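Long-range contacts in putative aldehyde dehydrogenase (Burkholderia cenocepacia, PDB 4YWE), which probably oxidises aldehydes with NAD or NADP as electron acceptor, as a member of the aldehyde dehydrogenase family, and binds calcium and magnesium ions: residues A[29-34]-A[41-46]; A[97-102]-A[186-191]; A[108-113]-A[157-162]; A[319-324]-A[368-373]. One frame throughout, in Å; residues are numbered along the deposited sequence.

Contact 1 (A[29-34]-A[41-46]). With CA (calcium ion), chain K.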
loop_
_atom_site.group_PDB
_atom_site.type_symbol
_atom_site.label_atom_id
_atom_site.label_comp_id
_atom_site.label_asym_id
_atom_site.label_seq_id
_atom_site.Cartn_x
_atom_site.Cartn_y
_atom_site.Cartn_z
ATOM N N ILE A 29 2.946 -5.860 46.934
ATOM C CA ILE A 29 4.223 -5.212 46.665
ATOM C C ILE A 29 4.089 -3.722 46.959
ATOM O O ILE A 29 3.143 -3.084 46.501
ATOM C CB ILE A 29 4.679 -5.447 45.213
ATOM C CG1 ILE A 29 4.763 -6.945 44.910
ATOM C CG2 ILE A 29 6.015 -4.765 44.948
ATOM C CD1 ILE A 29 5.036 -7.254 43.452
ATOM N N PRO A 30 5.031 -3.160 47.734
ATOM C CA PRO A 30 4.996 -1.734 48.082
ATOM C C PRO A 30 5.191 -0.804 46.883
ATOM O O PRO A 30 6.044 -1.060 46.032
ATOM C CB PRO A 30 6.161 -1.584 49.069
ATOM C CG PRO A 30 6.413 -2.963 49.584
ATOM C CD PRO A 30 6.114 -3.870 48.435
ATOM N N VAL A 31 4.399 0.264 46.826
ATOM C CA VAL A 31 4.554 1.295 45.805
ATOM C C VAL A 31 5.279 2.489 46.416
ATOM O O VAL A 31 4.825 3.054 47.410
ATOM C CB VAL A 31 3.197 1.717 45.220
ATOM C CG1 VAL A 31 3.388 2.798 44.167
ATOM C CG2 VAL A 31 2.477 0.515 44.633
ATOM N N VAL A 32 6.401 2.874 45.818
ATOM C CA VAL A 32 7.275 3.874 46.421
ATOM C C VAL A 32 7.353 5.157 45.597
ATOM O O VAL A 32 7.576 5.117 44.389
ATOM C CB VAL A 32 8.686 3.292 46.636
ATOM C CG1 VAL A 32 9.642 4.366 47.135
ATOM C CG2 VAL A 32 8.633 2.121 47.603
ATOM N N ASP A 33 7.164 6.293 46.264
ATOM C CA ASP A 33 7.370 7.597 45.646
ATOM C C ASP A 33 8.860 7.916 45.674
ATOM O O ASP A 33 9.423 8.160 46.737
ATOM C CB ASP A 33 6.568 8.680 46.378
ATOM C CG ASP A 33 6.619 10.034 45.679
ATOM O OD1 ASP A 33 7.428 10.215 44.746
ATOM O OD2 ASP A 33 5.844 10.931 46.076
ATOM N N PRO A 34 9.503 7.923 44.497
ATOM C CA PRO A 34 10.954 8.123 44.416
ATOM C C PRO A 34 11.398 9.542 44.771
ATOM O O PRO A 34 12.597 9.790 44.903
ATOM C CB PRO A 34 11.266 7.808 42.952
ATOM C CG PRO A 34 10.006 8.112 42.230
ATOM C CD PRO A 34 8.893 7.749 43.167
ATOM N N ALA A 41 1.541 3.303 48.640
ATOM C CA ALA A 41 0.515 2.413 48.109
ATOM C C ALA A 41 1.042 0.989 47.977
ATOM O O ALA A 41 2.218 0.728 48.225
ATOM C CB ALA A 41 0.017 2.919 46.763
ATOM N N THR A 42 0.161 0.071 47.593
ATOM C CA THR A 42 0.539 -1.322 47.373
ATOM C C THR A 42 -0.113 -1.872 46.109
ATOM O O THR A 42 -1.213 -1.461 45.737
ATOM C CB THR A 42 0.144 -2.224 48.561
ATOM O OG1 THR A 42 -1.268 -2.120 48.791
ATOM C CG2 THR A 42 0.893 -1.827 49.826
ATOM N N ILE A 43 0.570 -2.804 45.452
ATOM C CA ILE A 43 0.006 -3.503 44.305
ATOM C C ILE A 43 -0.030 -4.997 44.591
ATOM O O ILE A 43 0.707 -5.492 45.444
ATOM C CB ILE A 43 0.798 -3.214 43.014
ATOM C CG1 ILE A 43 2.287 -3.498 43.226
ATOM C CG2 ILE A 43 0.580 -1.779 42.563
ATOM C CD1 ILE A 43 3.141 -3.235 42.003
ATOM N N ALA A 44 -0.890 -5.712 43.874
ATOM C CA ALA A 44 -0.985 -7.159 44.014
ATOM C C ALA A 44 0.278 -7.842 43.500
ATOM O O ALA A 44 0.750 -7.545 42.402
ATOM C CB ALA A 44 -2.207 -7.684 43.275
ATOM N N ARG A 45 0.823 -8.751 44.302
ATOM C CA ARG A 45 1.984 -9.530 43.890
ATOM C C ARG A 45 1.533 -10.700 43.021
ATOM O O ARG A 45 1.279 -11.798 43.519
ATOM C CB ARG A 45 2.763 -10.030 45.109
ATOM C CG ARG A 45 4.030 -10.796 44.765
ATOM C CD ARG A 45 4.798 -11.190 46.017
ATOM N NE ARG A 45 6.008 -11.942 45.696
ATOM C CZ ARG A 45 6.910 -12.325 46.594
ATOM N NH1 ARG A 45 6.742 -12.026 47.875
ATOM N NH2 ARG A 45 7.981 -13.007 46.211
ATOM N N GLY A 46 1.429 -10.454 41.720
ATOM C CA GLY A 46 0.914 -11.443 40.793
ATOM C C GLY A 46 1.796 -12.657 40.591
ATOM O O GLY A 46 3.018 -12.545 40.494
HETATM CA CA CA K . 7.080 4.006 42.236
HETATM O O HOH W 1 7.364 1.723 43.325
HETATM O O HOH W 2 9.497 4.236 42.303
#
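I29 and I43 face each other as an antiparallel hydrogen-bonded pair, the backbone N of I29 donating to O of I43 over 2.7 Å and N of I43 returning a bond to O of I29 over 2.8 Å. CG1 of I29, which buries the largest area here, lies anti to the carbonyl carbon (chi1 -57°) and reaches across to R45 on the partner segment, meeting CB of R45 at 3.7 Å, and the two side chains cross nearly at right angles. R45 contributes CB and CG, while NH2 of its guanidinium group forms a salt bridge with E216. V31 forms the next hydrogen-bonded pair, with A41; its N reaches O of A41 over 2.6 Å from 42° above the carbonyl plane. These pairs belong to a beta hairpin of strands 28-33 and 38-44, whose short segments run at 139°. I29, V31, A41 and I43 share one face of it, where CG2 of V31 meets CG2 of I43 at 3.6 Å and L188 of helix 188-200 packs against V31, A41 and I43. Just beyond V31, the carbonyl O of V32 binds the calcium ion at 2.5 Å, and N of V32 donates to a water that is a calcium ligand.

Contact 2 (A[97-102]-A[186-191]). With CA (calcium ion), chain K.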
loop_
_atom_site.group_PDB
_atom_site.type_symbol
_atom_site.label_atom_id
_atom_site.label_comp_id
_atom_site.label_asym_id
_atom_site.label_seq_id
_atom_site.Cartn_x
_atom_site.Cartn_y
_atom_site.Cartn_z
ATOM N N ALA A 97 3.360 10.897 37.810
ATOM C CA ALA A 97 4.477 11.665 38.353
ATOM C C ALA A 97 4.865 11.193 39.751
ATOM O O ALA A 97 6.043 11.165 40.101
ATOM C CB ALA A 97 4.136 13.144 38.379
ATOM N N ARG A 98 3.865 10.826 40.544
ATOM C CA ARG A 98 4.090 10.376 41.913
ATOM C C ARG A 98 4.751 9.001 41.939
ATOM O O ARG A 98 5.506 8.676 42.857
ATOM C CB ARG A 98 2.765 10.340 42.679
ATOM C CG ARG A 98 2.889 10.032 44.160
ATOM C CD ARG A 98 1.523 10.064 44.829
ATOM N NE ARG A 98 1.607 9.872 46.274
ATOM C CZ ARG A 98 0.552 9.730 47.069
ATOM N NH1 ARG A 98 -0.672 9.751 46.560
ATOM N NH2 ARG A 98 0.722 9.560 48.373
ATOM N N ASP A 99 4.468 8.205 40.914
ATOM C CA ASP A 99 4.894 6.813 40.869
ATOM C C ASP A 99 6.233 6.646 40.148
ATOM O O ASP A 99 7.056 5.818 40.537
ATOM C CB ASP A 99 3.813 5.965 40.191
ATOM C CG ASP A 99 3.975 4.482 40.457
ATOM O OD1 ASP A 99 4.799 4.115 41.319
ATOM O OD2 ASP A 99 3.261 3.685 39.812
ATOM N N THR A 100 6.448 7.438 39.103
ATOM C CA THR A 100 7.668 7.336 38.306
ATOM C C THR A 100 8.719 8.348 38.744
ATOM O O THR A 100 9.919 8.101 38.614
ATOM C CB THR A 100 7.384 7.545 36.810
ATOM O OG1 THR A 100 7.029 8.913 36.582
ATOM C CG2 THR A 100 6.252 6.641 36.352
ATOM N N GLY A 101 8.264 9.491 39.249
ATOM C CA GLY A 101 9.163 10.519 39.739
ATOM C C GLY A 101 9.391 11.681 38.791
ATOM O O GLY A 101 10.024 12.672 39.157
ATOM N N LYS A 102 8.874 11.565 37.572
ATOM C CA LYS A 102 9.062 12.602 36.564
ATOM C C LYS A 102 8.305 13.876 36.935
ATOM O O LYS A 102 7.291 13.819 37.632
ATOM C CB LYS A 102 8.616 12.098 35.186
ATOM C CG LYS A 102 7.134 11.778 35.073
ATOM C CD LYS A 102 6.818 11.156 33.721
ATOM C CE LYS A 102 7.565 9.847 33.534
ATOM N NZ LYS A 102 7.413 9.297 32.159
ATOM N N ALA A 186 6.644 1.020 38.792
ATOM C CA ALA A 186 5.653 2.038 38.442
ATOM C C ALA A 186 4.583 1.467 37.515
ATOM O O ALA A 186 4.871 1.112 36.372
ATOM C CB ALA A 186 6.325 3.243 37.792
ATOM N N CYS A 187 3.348 1.388 38.004
ATOM C CA CYS A 187 2.259 0.837 37.202
ATOM C C CYS A 187 0.878 1.314 37.642
ATOM O O CYS A 187 -0.137 0.826 37.141
ATOM C CB CYS A 187 2.300 -0.692 37.238
ATOM S SG CYS A 187 2.070 -1.425 38.874
ATOM N N LEU A 188 0.831 2.265 38.568
ATOM C CA LEU A 188 -0.446 2.730 39.104
ATOM C C LEU A 188 -1.274 3.478 38.061
ATOM O O LEU A 188 -2.504 3.440 38.096
ATOM C CB LEU A 188 -0.224 3.621 40.328
ATOM C CG LEU A 188 0.120 2.895 41.630
ATOM C CD1 LEU A 188 0.107 3.864 42.803
ATOM C CD2 LEU A 188 -0.841 1.741 41.869
ATOM N N SER A 189 -0.602 4.154 37.136
ATOM C CA SER A 189 -1.298 4.895 36.091
ATOM C C SER A 189 -2.042 3.944 35.161
ATOM O O SER A 189 -3.181 4.206 34.777
ATOM C CB SER A 189 -0.317 5.756 35.293
ATOM O OG SER A 189 0.606 4.951 34.579
ATOM N N VAL A 190 -1.393 2.836 34.816
ATOM C CA VAL A 190 -1.957 1.842 33.909
ATOM C C VAL A 190 -3.255 1.255 34.460
ATOM O O VAL A 190 -4.212 1.035 33.714
ATOM C CB VAL A 190 -0.931 0.725 33.621
ATOM C CG1 VAL A 190 -1.604 -0.480 32.978
ATOM C CG2 VAL A 190 0.191 1.252 32.741
ATOM N N LEU A 191 -3.283 1.010 35.767
ATOM C CA LEU A 191 -4.472 0.477 36.428
ATOM C C LEU A 191 -5.670 1.411 36.272
ATOM O O LEU A 191 -6.801 0.961 36.085
ATOM C CB LEU A 191 -4.192 0.233 37.911
ATOM C CG LEU A 191 -3.069 -0.755 38.235
ATOM C CD1 LEU A 191 -2.771 -0.762 39.725
ATOM C CD2 LEU A 191 -3.432 -2.149 37.753
HETATM CA CA CA K . 7.080 4.006 42.236
HETATM O O HOH W 3 1.891 4.870 37.666
HETATM O O HOH W 2 9.497 4.236 42.303
HETATM O O HOH W 1 7.364 1.723 43.325
#
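D99 points its carboxylate from the last turn of helix 89-100 at the start of helix 188-200. With CG anti to the backbone N (chi1 -163°), OD2 is carried to the opposing backbone while OD1 stays over the calcium ion, which it binds at 2.5 Å together with the carbonyl O of the same residue. OD2 accepts two N-H groups. N of L188 arrives nearly along the C-O bond at 3.1 Å in an almost straight hydrogen bond (N-H...O 171°), whereas N of C187 comes from the syn side, 30° out of the carboxylate plane, at 2.9 Å in a more bent one. A third donor, a water, bridges OD2 to N of S189. Beside this group the methyls of T100 and A186 touch, CG2 to CB at 3.7 Å, and CB of L188 lies 3.5 Å from OD2 of D99. C187 is the N-cap residue and L188 the first of the helix, so OD2 takes one N-H from each. The calcium site is completed on the protein side by V32 and D185. One buried carboxylate faces a metal cation through OD1 and a helix N terminus through OD2, a setting that probably favours its ionised form.

Contact 3 (A[108-113]-A[157-162])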
loop_
_atom_site.group_PDB
_atom_site.type_symbol
_atom_site.label_atom_id
_atom_site.label_comp_id
_atom_site.label_asym_id
_atom_site.label_seq_id
_atom_site.Cartn_x
_atom_site.Cartn_y
_atom_site.Cartn_z
ATOM N N ARG A 108 2.290 15.148 32.402
ATOM C CA ARG A 108 1.124 15.628 31.673
ATOM C C ARG A 108 1.262 15.324 30.184
ATOM O O ARG A 108 0.288 14.964 29.519
ATOM C CB ARG A 108 0.930 17.131 31.894
ATOM C CG ARG A 108 -0.234 17.728 31.119
ATOM C CD ARG A 108 -0.451 19.196 31.456
ATOM N NE ARG A 108 -0.963 19.383 32.812
ATOM C CZ ARG A 108 -0.221 19.766 33.846
ATOM N NH1 ARG A 108 1.072 20.008 33.684
ATOM N NH2 ARG A 108 -0.775 19.910 35.043
ATOM N N ALA A 109 2.481 15.465 29.671
ATOM C CA ALA A 109 2.758 15.197 28.266
ATOM C C ALA A 109 2.557 13.718 27.948
ATOM O O ALA A 109 2.088 13.363 26.864
ATOM C CB ALA A 109 4.171 15.632 27.910
ATOM N N ASP A 110 2.913 12.862 28.901
ATOM C CA ASP A 110 2.744 11.420 28.748
ATOM C C ASP A 110 1.271 11.049 28.604
ATOM O O ASP A 110 0.910 10.219 27.770
ATOM C CB ASP A 110 3.355 10.677 29.937
ATOM C CG ASP A 110 4.864 10.575 29.847
ATOM O OD1 ASP A 110 5.453 11.192 28.936
ATOM O OD2 ASP A 110 5.461 9.877 30.694
ATOM N N ALA A 111 0.429 11.670 29.424
ATOM C CA ALA A 111 -1.006 11.417 29.386
ATOM C C ALA A 111 -1.608 11.903 28.073
ATOM O O ALA A 111 -2.499 11.263 27.516
ATOM C CB ALA A 111 -1.693 12.086 30.567
ATOM N N ALA A 112 -1.118 13.038 27.586
ATOM C CA ALA A 112 -1.577 13.586 26.316
ATOM C C ALA A 112 -1.166 12.668 25.171
ATOM O O ALA A 112 -1.915 12.483 24.211
ATOM C CB ALA A 112 -1.022 14.988 26.104
ATOM N N ALA A 113 0.029 12.096 25.283
ATOM C CA ALA A 113 0.521 11.145 24.295
ATOM C C ALA A 113 -0.317 9.872 24.326
ATOM O O ALA A 113 -0.619 9.291 23.283
ATOM C CB ALA A 113 1.984 10.826 24.547
ATOM N N TRP A 157 8.798 0.785 33.618
ATOM C CA TRP A 157 8.442 1.800 34.605
ATOM C C TRP A 157 8.717 3.234 34.153
ATOM O O TRP A 157 8.225 4.179 34.766
ATOM C CB TRP A 157 9.195 1.532 35.913
ATOM C CG TRP A 157 10.649 1.214 35.703
ATOM C CD1 TRP A 157 11.221 -0.025 35.690
ATOM C CD2 TRP A 157 11.708 2.146 35.457
ATOM N NE1 TRP A 157 12.570 0.077 35.458
ATOM C CE2 TRP A 157 12.896 1.403 35.311
ATOM C CE3 TRP A 157 11.773 3.540 35.352
ATOM C CZ2 TRP A 157 14.130 2.001 35.063
ATOM C CZ3 TRP A 157 12.998 4.132 35.102
ATOM C CH2 TRP A 157 14.159 3.364 34.962
ATOM N N ASN A 158 9.502 3.399 33.092
ATOM C CA ASN A 158 9.958 4.730 32.695
ATOM C C ASN A 158 8.886 5.527 31.955
ATOM O O ASN A 158 8.787 6.742 32.124
ATOM C CB ASN A 158 11.228 4.627 31.845
ATOM C CG ASN A 158 11.034 3.796 30.594
ATOM O OD1 ASN A 158 10.147 2.944 30.528
ATOM N ND2 ASN A 158 11.872 4.037 29.591
ATOM N N TYR A 159 8.090 4.850 31.136
ATOM C CA TYR A 159 6.935 5.481 30.501
ATOM C C TYR A 159 5.735 4.540 30.522
ATOM O O TYR A 159 5.360 3.998 29.484
ATOM C CB TYR A 159 7.249 5.885 29.056
ATOM C CG TYR A 159 8.319 6.943 28.911
ATOM C CD1 TYR A 159 8.001 8.295 28.958
ATOM C CD2 TYR A 159 9.647 6.590 28.712
ATOM C CE1 TYR A 159 8.979 9.265 28.819
ATOM C CE2 TYR A 159 10.630 7.551 28.573
ATOM C CZ TYR A 159 10.292 8.886 28.627
ATOM O OH TYR A 159 11.273 9.841 28.489
ATOM N N PRO A 160 5.133 4.339 31.707
ATOM C CA PRO A 160 3.996 3.423 31.857
ATOM C C PRO A 160 2.848 3.707 30.892
ATOM O O PRO A 160 2.433 2.805 30.171
ATOM C CB PRO A 160 3.557 3.651 33.305
ATOM C CG PRO A 160 4.801 4.078 34.000
ATOM C CD PRO A 160 5.534 4.925 32.999
ATOM N N MET A 161 2.355 4.942 30.871
ATOM C CA MET A 161 1.220 5.294 30.022
ATOM C C MET A 161 1.566 5.296 28.535
ATOM O O MET A 161 0.813 4.765 27.720
ATOM C CB MET A 161 0.664 6.663 30.413
ATOM C CG MET A 161 -0.212 6.656 31.652
ATOM S SD MET A 161 -1.003 8.253 31.929
ATOM C CE MET A 161 0.430 9.310 32.132
ATOM N N GLN A 162 2.695 5.901 28.180
ATOM C CA GLN A 162 3.066 6.046 26.775
ATOM C C GLN A 162 3.279 4.698 26.096
ATOM O O GLN A 162 2.805 4.471 24.983
ATOM C CB GLN A 162 4.328 6.897 26.636
ATOM C CG GLN A 162 4.113 8.380 26.872
ATOM C CD GLN A 162 4.819 9.230 25.834
ATOM O OE1 GLN A 162 4.785 8.924 24.642
ATOM N NE2 GLN A 162 5.469 10.296 26.281
HETATM O O HOH W 4 4.333 7.637 30.799
#
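D110 and Q162 make the direct polar link between helices 104-124 and 160-174. NE2 of Q162 donates to OD1 of D110 over 2.8 Å, in a nearly straight bond (170°). The acceptor lies in the plane of the amide, but the donor stands well above the plane of the carboxylate, and the two flat groups are turned 73° apart. A bend in Q162 at chi2 (-136°) directs the amide across D110, and the amide oxygen OE1 of Q162 lies 3.4 Å from CB of A113. Water adds a second, indirect link: it donates to OD2 of D110 and takes a weak bond from N of M161, an atom also hydrogen-bonded to E96. Apolar packing is supplied by M161, whose terminal CE lies 3.8 Å from CB of A111. The ring of Y159 presents its edge to the carboxylate, CD1 standing 3.5 Å from OD2 of D110, while its hydroxyl is bonded to T289. Y159 is also the N-cap residue of helix 160-174. K102 forms a salt bridge with OD2 of D110. The buried carboxylate therefore divides its oxygens between a neutral amide on OD1 and a cation and water on OD2, surroundings that would probably stabilise its negative charge.

Contact 4 (A[319-324]-A[368-373])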
loop_
_atom_site.group_PDB
_atom_site.type_symbol
_atom_site.label_atom_id
_atom_site.label_comp_id
_atom_site.label_asym_id
_atom_site.label_seq_id
_atom_site.Cartn_x
_atom_site.Cartn_y
_atom_site.Cartn_z
ATOM N N VAL A 319 17.433 19.897 39.936
ATOM C CA VAL A 319 16.766 18.634 40.228
ATOM C C VAL A 319 16.057 18.712 41.572
ATOM O O VAL A 319 16.653 19.091 42.579
ATOM C CB VAL A 319 17.760 17.462 40.212
ATOM C CG1 VAL A 319 17.038 16.149 40.468
ATOM C CG2 VAL A 319 18.494 17.417 38.891
ATOM N N GLY A 320 14.781 18.347 41.584
ATOM C CA GLY A 320 14.003 18.358 42.808
ATOM C C GLY A 320 12.850 17.377 42.762
ATOM O O GLY A 320 12.759 16.569 41.836
ATOM N N PRO A 321 11.968 17.434 43.770
ATOM C CA PRO A 321 10.772 16.588 43.822
ATOM C C PRO A 321 9.909 16.733 42.573
ATOM O O PRO A 321 9.968 17.762 41.898
ATOM C CB PRO A 321 10.031 17.103 45.059
ATOM C CG PRO A 321 11.096 17.688 45.915
ATOM C CD PRO A 321 12.091 18.287 44.965
ATOM N N SER A 322 9.122 15.705 42.273
ATOM C CA SER A 322 8.248 15.721 41.107
ATOM C C SER A 322 7.225 16.855 41.179
ATOM O O SER A 322 6.888 17.460 40.162
ATOM C CB SER A 322 7.531 14.378 40.967
ATOM O OG SER A 322 6.400 14.495 40.123
ATOM N N ARG A 323 6.740 17.141 42.383
ATOM C CA ARG A 323 5.756 18.203 42.575
ATOM C C ARG A 323 6.368 19.580 42.331
ATOM O O ARG A 323 5.661 20.530 41.994
ATOM C CB ARG A 323 5.158 18.140 43.983
ATOM C CG ARG A 323 4.288 16.919 44.244
ATOM C CD ARG A 323 3.188 16.784 43.201
ATOM N NE ARG A 323 2.377 17.994 43.089
ATOM C CZ ARG A 323 1.220 18.181 43.714
ATOM N NH1 ARG A 323 0.729 17.235 44.503
ATOM N NH2 ARG A 323 0.552 19.314 43.549
ATOM N N ALA A 324 7.682 19.683 42.499
ATOM C CA ALA A 324 8.385 20.941 42.273
ATOM C C ALA A 324 8.408 21.289 40.788
ATOM O O ALA A 324 8.556 22.454 40.419
ATOM C CB ALA A 324 9.801 20.869 42.826
ATOM N N GLY A 368 15.287 10.684 49.014
ATOM C CA GLY A 368 14.968 10.545 47.606
ATOM C C GLY A 368 16.162 10.077 46.798
ATOM O O GLY A 368 17.297 10.127 47.270
ATOM N N PHE A 369 15.906 9.620 45.577
ATOM C CA PHE A 369 16.967 9.109 44.717
ATOM C C PHE A 369 17.308 10.119 43.627
ATOM O O PHE A 369 17.010 9.907 42.451
ATOM C CB PHE A 369 16.551 7.773 44.099
ATOM C CG PHE A 369 15.787 6.887 45.039
ATOM C CD1 PHE A 369 16.434 6.232 46.075
ATOM C CD2 PHE A 369 14.421 6.711 44.889
ATOM C CE1 PHE A 369 15.731 5.418 46.944
ATOM C CE2 PHE A 369 13.714 5.897 45.754
ATOM C CZ PHE A 369 14.369 5.249 46.783
ATOM N N TYR A 370 17.943 11.217 44.027
ATOM C CA TYR A 370 18.214 12.316 43.108
ATOM C C TYR A 370 19.597 12.217 42.472
ATOM O O TYR A 370 20.581 11.882 43.132
ATOM C CB TYR A 370 18.060 13.654 43.834
ATOM C CG TYR A 370 16.649 13.909 44.309
ATOM C CD1 TYR A 370 15.695 14.444 43.454
ATOM C CD2 TYR A 370 16.265 13.600 45.608
ATOM C CE1 TYR A 370 14.401 14.671 43.879
ATOM C CE2 TYR A 370 14.971 13.827 46.043
ATOM C CZ TYR A 370 14.044 14.362 45.173
ATOM O OH TYR A 370 12.756 14.588 45.598
ATOM N N GLN A 371 19.652 12.510 41.178
ATOM C CA GLN A 371 20.901 12.499 40.430
ATOM C C GLN A 371 20.921 13.649 39.431
ATOM O O GLN A 371 20.113 13.691 38.502
ATOM C CB GLN A 371 21.089 11.164 39.708
ATOM C CG GLN A 371 22.248 11.150 38.723
ATOM C CD GLN A 371 23.590 11.353 39.397
ATOM O OE1 GLN A 371 24.043 10.511 40.171
ATOM N NE2 GLN A 371 24.233 12.476 39.107
ATOM N N ALA A 372 21.841 14.585 39.632
ATOM C CA ALA A 372 21.964 15.738 38.751
ATOM C C ALA A 372 22.485 15.316 37.382
ATOM O O ALA A 372 23.340 14.437 37.287
ATOM C CB ALA A 372 22.880 16.781 39.369
ATOM N N PRO A 373 21.957 15.936 36.315
ATOM C CA PRO A 373 22.444 15.672 34.958
ATOM C C PRO A 373 23.929 15.977 34.828
ATOM O O PRO A 373 24.389 16.984 35.359
ATOM C CB PRO A 373 21.608 16.619 34.093
ATOM C CG PRO A 373 20.366 16.850 34.886
ATOM C CD PRO A 373 20.821 16.872 36.315
#
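Y370 lays its ring along the side chain of V319, the carbonyl of G320 and the proline P321. CG1 of V319 touches CD1 of Y370 at 3.7 Å, close to the ring plane. Further along the same edge, O of G320 stands 3.2 Å from CE1 of Y370. CG of P321 lies 3.5 Å from OH of Y370, where the proline and tyrosine side chains cross at about a right angle. The other branch of V319, CG2, packs on CD of P373 at 3.5 Å and also reaches A372. V319 thus straddles the contact, CG1 anti to the backbone N (chi1 -178°) and its methyls divided between tyrosine and proline. No hydrogen bond crosses between the segments, but several surrounding ones fix them. The hydroxyl of Y370 is bonded to O of S35, while S35 OG accepts from N of S322. Q371 braces its own segment, NE2 donating to O of A372. Outside, backbone bonds join V319 to Q359 and V361, and P373 to G358. The arrangement joins the end of edge strand 318-319, outermost within this chain, and the loop after it to the loop leading into strand 374-376 of the same mixed beta sheet.

In the fold
From the N terminus, contact 1 closes the tight hairpin of strands 28-33 and 38-44. Contact 2 follows, closing a far longer loop that brings helix 89-100 to helix 188-200; within that loop contact 3 joins helices 104-124 and 160-174. Contact 4 comes last, in series with the others, and ties two loops bordering the mixed sheet that contains strands 318-319 and 374-376. Contacts 1 and 2 share the calcium ion and two of its waters, so the hairpin and the helix ends meet at one metal site. K102 carries contact 2 in two directions: its side chain reaches D110 and N158 of contact 3, and its carbonyl probably bonds S322 of contact 4.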